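Local coordinates for protein alpha,alpha-trehalose-phosphate synthase (UDP-forming) (PDB 5V0T) that belongs to glycosyltransferase family 20 and has the GT-B fold, two Rossmann-like domains facing each other across a cleft, at residues Gln106-Arg109 / His110-Glu113. Residues are numbered along the deposited sequence; the frame is centred on the assembly and turned at random.
Sequences QYDR and HDFE. With FMT (formic acid), chain U.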
ATOM      1  N   GLN A 106      13.911  11.883  -8.741  1.00 23.91           N
ATOM      2  CA  GLN A 106      14.921  11.997  -9.776  1.00 25.59           C
ATOM      3  C   GLN A 106      14.251  11.689 -11.105  1.00 32.57           C
ATOM      4  O   GLN A 106      13.277  10.931 -11.164  1.00 35.20           O
ATOM      5  CB  GLN A 106      16.085  11.053  -9.527  1.00 33.24           C
ATOM      6  CG  GLN A 106      16.923  11.443  -8.324  1.00 50.42           C
ATOM      7  CD  GLN A 106      17.894  10.353  -7.926  1.00 65.59           C
ATOM      8  OE1 GLN A 106      17.851   9.242  -8.458  1.00 70.03           O
ATOM      9  NE2 GLN A 106      18.780  10.663  -6.986  1.00 69.76           N
ATOM     10  N   TYR A 107      14.746  12.309 -12.169  1.00 25.38           N
ATOM     11  CA  TYR A 107      14.164  12.096 -13.482  1.00 24.07           C
ATOM     12  C   TYR A 107      15.290  11.880 -14.474  1.00 24.26           C
ATOM     13  O   TYR A 107      16.266  12.632 -14.467  1.00 24.13           O
ATOM     14  CB  TYR A 107      13.304  13.286 -13.924  1.00 22.05           C
ATOM     15  CG  TYR A 107      12.800  13.140 -15.340  1.00 27.05           C
ATOM     16  CD1 TYR A 107      11.877  12.156 -15.661  1.00 28.71           C
ATOM     17  CD2 TYR A 107      13.254  13.977 -16.361  1.00 25.09           C
ATOM     18  CE1 TYR A 107      11.401  12.008 -16.944  1.00 27.23           C
ATOM     19  CE2 TYR A 107      12.784  13.834 -17.665  1.00 24.28           C
ATOM     20  CZ  TYR A 107      11.854  12.847 -17.938  1.00 22.67           C
ATOM     21  OH  TYR A 107      11.368  12.677 -19.202  1.00 28.42           O
ATOM     22  N   ASP A 108      15.155  10.855 -15.311  1.00 24.47           N
ATOM     23  CA  ASP A 108      16.101  10.631 -16.399  1.00 26.09           C
ATOM     24  C   ASP A 108      15.298  10.261 -17.639  1.00 27.64           C
ATOM     25  O   ASP A 108      14.533   9.293 -17.622  1.00 22.75           O
ATOM     26  CB  ASP A 108      17.119   9.539 -16.032  1.00 21.78           C
ATOM     27  CG  ASP A 108      18.102   9.240 -17.160  1.00 40.17           C
ATOM     28  OD1 ASP A 108      17.670   8.996 -18.292  1.00 44.74           O
ATOM     29  OD2 ASP A 108      19.322   9.239 -16.918  1.00 46.73           O
ATOM     30  N   ARG A 109      15.464  11.053 -18.703  1.00 29.29           N
ATOM     31  CA  ARG A 109      14.733  10.836 -19.944  1.00 34.61           C
ATOM     32  C   ARG A 109      14.898   9.412 -20.455  1.00 31.54           C
ATOM     33  O   ARG A 109      13.937   8.794 -20.927  1.00 29.11           O
ATOM     34  CB  ARG A 109      15.235  11.825 -20.995  1.00 35.88           C
ATOM     35  CG  ARG A 109      14.199  12.711 -21.606  1.00 45.22           C
ATOM     36  CD  ARG A 109      14.869  13.582 -22.653  1.00 54.90           C
ATOM     37  NE  ARG A 109      14.540  14.992 -22.478  1.00 59.94           N
ATOM     38  CZ  ARG A 109      15.224  15.991 -23.027  1.00 48.42           C
ATOM     39  NH1 ARG A 109      14.842  17.242 -22.813  1.00 48.58           N
ATOM     40  NH2 ARG A 109      16.294  15.739 -23.772  1.00 41.94           N
ATOM     41  N   HIS A 110      16.126   8.893 -20.393  1.00 31.02           N
ATOM     42  CA  HIS A 110      16.419   7.544 -20.863  1.00 35.31           C
ATOM     43  C   HIS A 110      15.691   6.494 -20.030  1.00 32.35           C
ATOM     44  O   HIS A 110      15.248   5.465 -20.554  1.00 26.49           O
ATOM     45  CB  HIS A 110      17.934   7.321 -20.819  1.00 42.58           C
ATOM     46  CG  HIS A 110      18.441   6.348 -21.830  1.00 64.21           C
ATOM     47  ND1 HIS A 110      18.480   6.632 -23.178  1.00 71.28           N
ATOM     48  CD2 HIS A 110      18.947   5.099 -21.691  1.00 69.22           C
ATOM     49  CE1 HIS A 110      18.979   5.596 -23.828  1.00 74.20           C
ATOM     50  NE2 HIS A 110      19.268   4.652 -22.950  1.00 70.73           N
ATOM     51  N   ASP A 111      15.564   6.724 -18.724  1.00 25.90           N
ATOM     52  CA  ASP A 111      14.780   5.795 -17.914  1.00 24.59           C
ATOM     53  C   ASP A 111      13.298   5.879 -18.259  1.00 24.38           C
ATOM     54  O   ASP A 111      12.611   4.852 -18.323  1.00 23.11           O
ATOM     55  CB  ASP A 111      15.000   6.061 -16.426  1.00 24.48           C
ATOM     56  CG  ASP A 111      16.382   5.672 -15.975  1.00 28.33           C
ATOM     57  OD1 ASP A 111      17.045   4.889 -16.689  1.00 30.87           O
ATOM     58  OD2 ASP A 111      16.807   6.150 -14.909  1.00 29.70           O
ATOM     59  N   PHE A 112      12.793   7.092 -18.505  1.00 21.88           N
ATOM     60  CA  PHE A 112      11.391   7.238 -18.887  1.00 19.09           C
ATOM     61  C   PHE A 112      11.096   6.519 -20.205  1.00 21.85           C
ATOM     62  O   PHE A 112      10.049   5.874 -20.349  1.00 24.38           O
ATOM     63  CB  PHE A 112      11.025   8.719 -18.985  1.00 21.66           C
ATOM     64  CG  PHE A 112       9.638   8.957 -19.528  1.00 24.56           C
ATOM     65  CD1 PHE A 112       8.527   8.413 -18.884  1.00 24.92           C
ATOM     66  CD2 PHE A 112       9.450   9.708 -20.680  1.00 27.01           C
ATOM     67  CE1 PHE A 112       7.247   8.619 -19.381  1.00 24.72           C
ATOM     68  CE2 PHE A 112       8.184   9.919 -21.191  1.00 28.12           C
ATOM     69  CZ  PHE A 112       7.078   9.380 -20.551  1.00 20.53           C
ATOM     70  N   GLU A 113      12.011   6.611 -21.172  1.00 25.30           N
ATOM     71  CA  GLU A 113      11.835   5.880 -22.427  1.00 27.38           C
ATOM     72  C   GLU A 113      11.825   4.374 -22.199  1.00 24.79           C
ATOM     73  O   GLU A 113      11.032   3.654 -22.814  1.00 26.42           O
ATOM     74  CB  GLU A 113      12.934   6.247 -23.417  1.00 28.09           C
ATOM     75  CG  GLU A 113      12.810   7.632 -23.986  1.00 40.19           C
ATOM     76  CD  GLU A 113      14.023   8.013 -24.808  1.00 54.85           C
ATOM     77  OE1 GLU A 113      14.212   9.226 -25.034  1.00 58.43           O
ATOM     78  OE2 GLU A 113      14.786   7.103 -25.216  1.00 60.51           O
TER
HETATM   79  C   FMT U 513      16.328  15.087 -11.585  1.00 56.28           C
HETATM   80  O1  FMT U 513      17.051  14.081 -11.560  1.00 45.70           O
HETATM   81  O2  FMT U 513      16.603  16.177 -11.059  1.00 54.39           O
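An aspartate N-cap starts helix 109-126, and D108 is the cap: its carboxylate reaches forward to the first turn and accepts from the backbone N-H groups of H110 and D111. CG, anti to the backbone N (chi1 178°), sits beside D108's own carbonyl carbon, and from there OD1 meets the amides of the first turn. The bond from D111 N to D108 OD1 is 3.1 Å long and reaches the oxygen from above the carboxylate plane, about 45° out of it; the one from H110 N to the same OD1 is shorter but badly bent, hence weak. One oxygen thus serves two amides at the start of the helix, and a negative charge here would probably suit the positive end of the helix dipole. D111 also carries an acid, its OD2 lying 3.6 Å from D108 CB, while the two OD1 atoms of D108 and D111 stay 4.5 Å apart. Regular helical bonding begins at once, with F112 N to D108 O at 2.9 Å and E113 N to R109 O at 2.9 Å. Just before the cap, the Y107 ring crosses the F112 side chain obliquely, CE1 sitting 3.9 Å from F112 CB, while Y107 N donates to O1 of a formic acid molecule (3.0 Å), probably from the crystallisation liquor. Both aromatic side chains rest on F89 of helix 79-98 and on P178, and F112 also meets W116 one turn on; H110 and D111 touch Q84, so this surface corner is packed against helix 79-98.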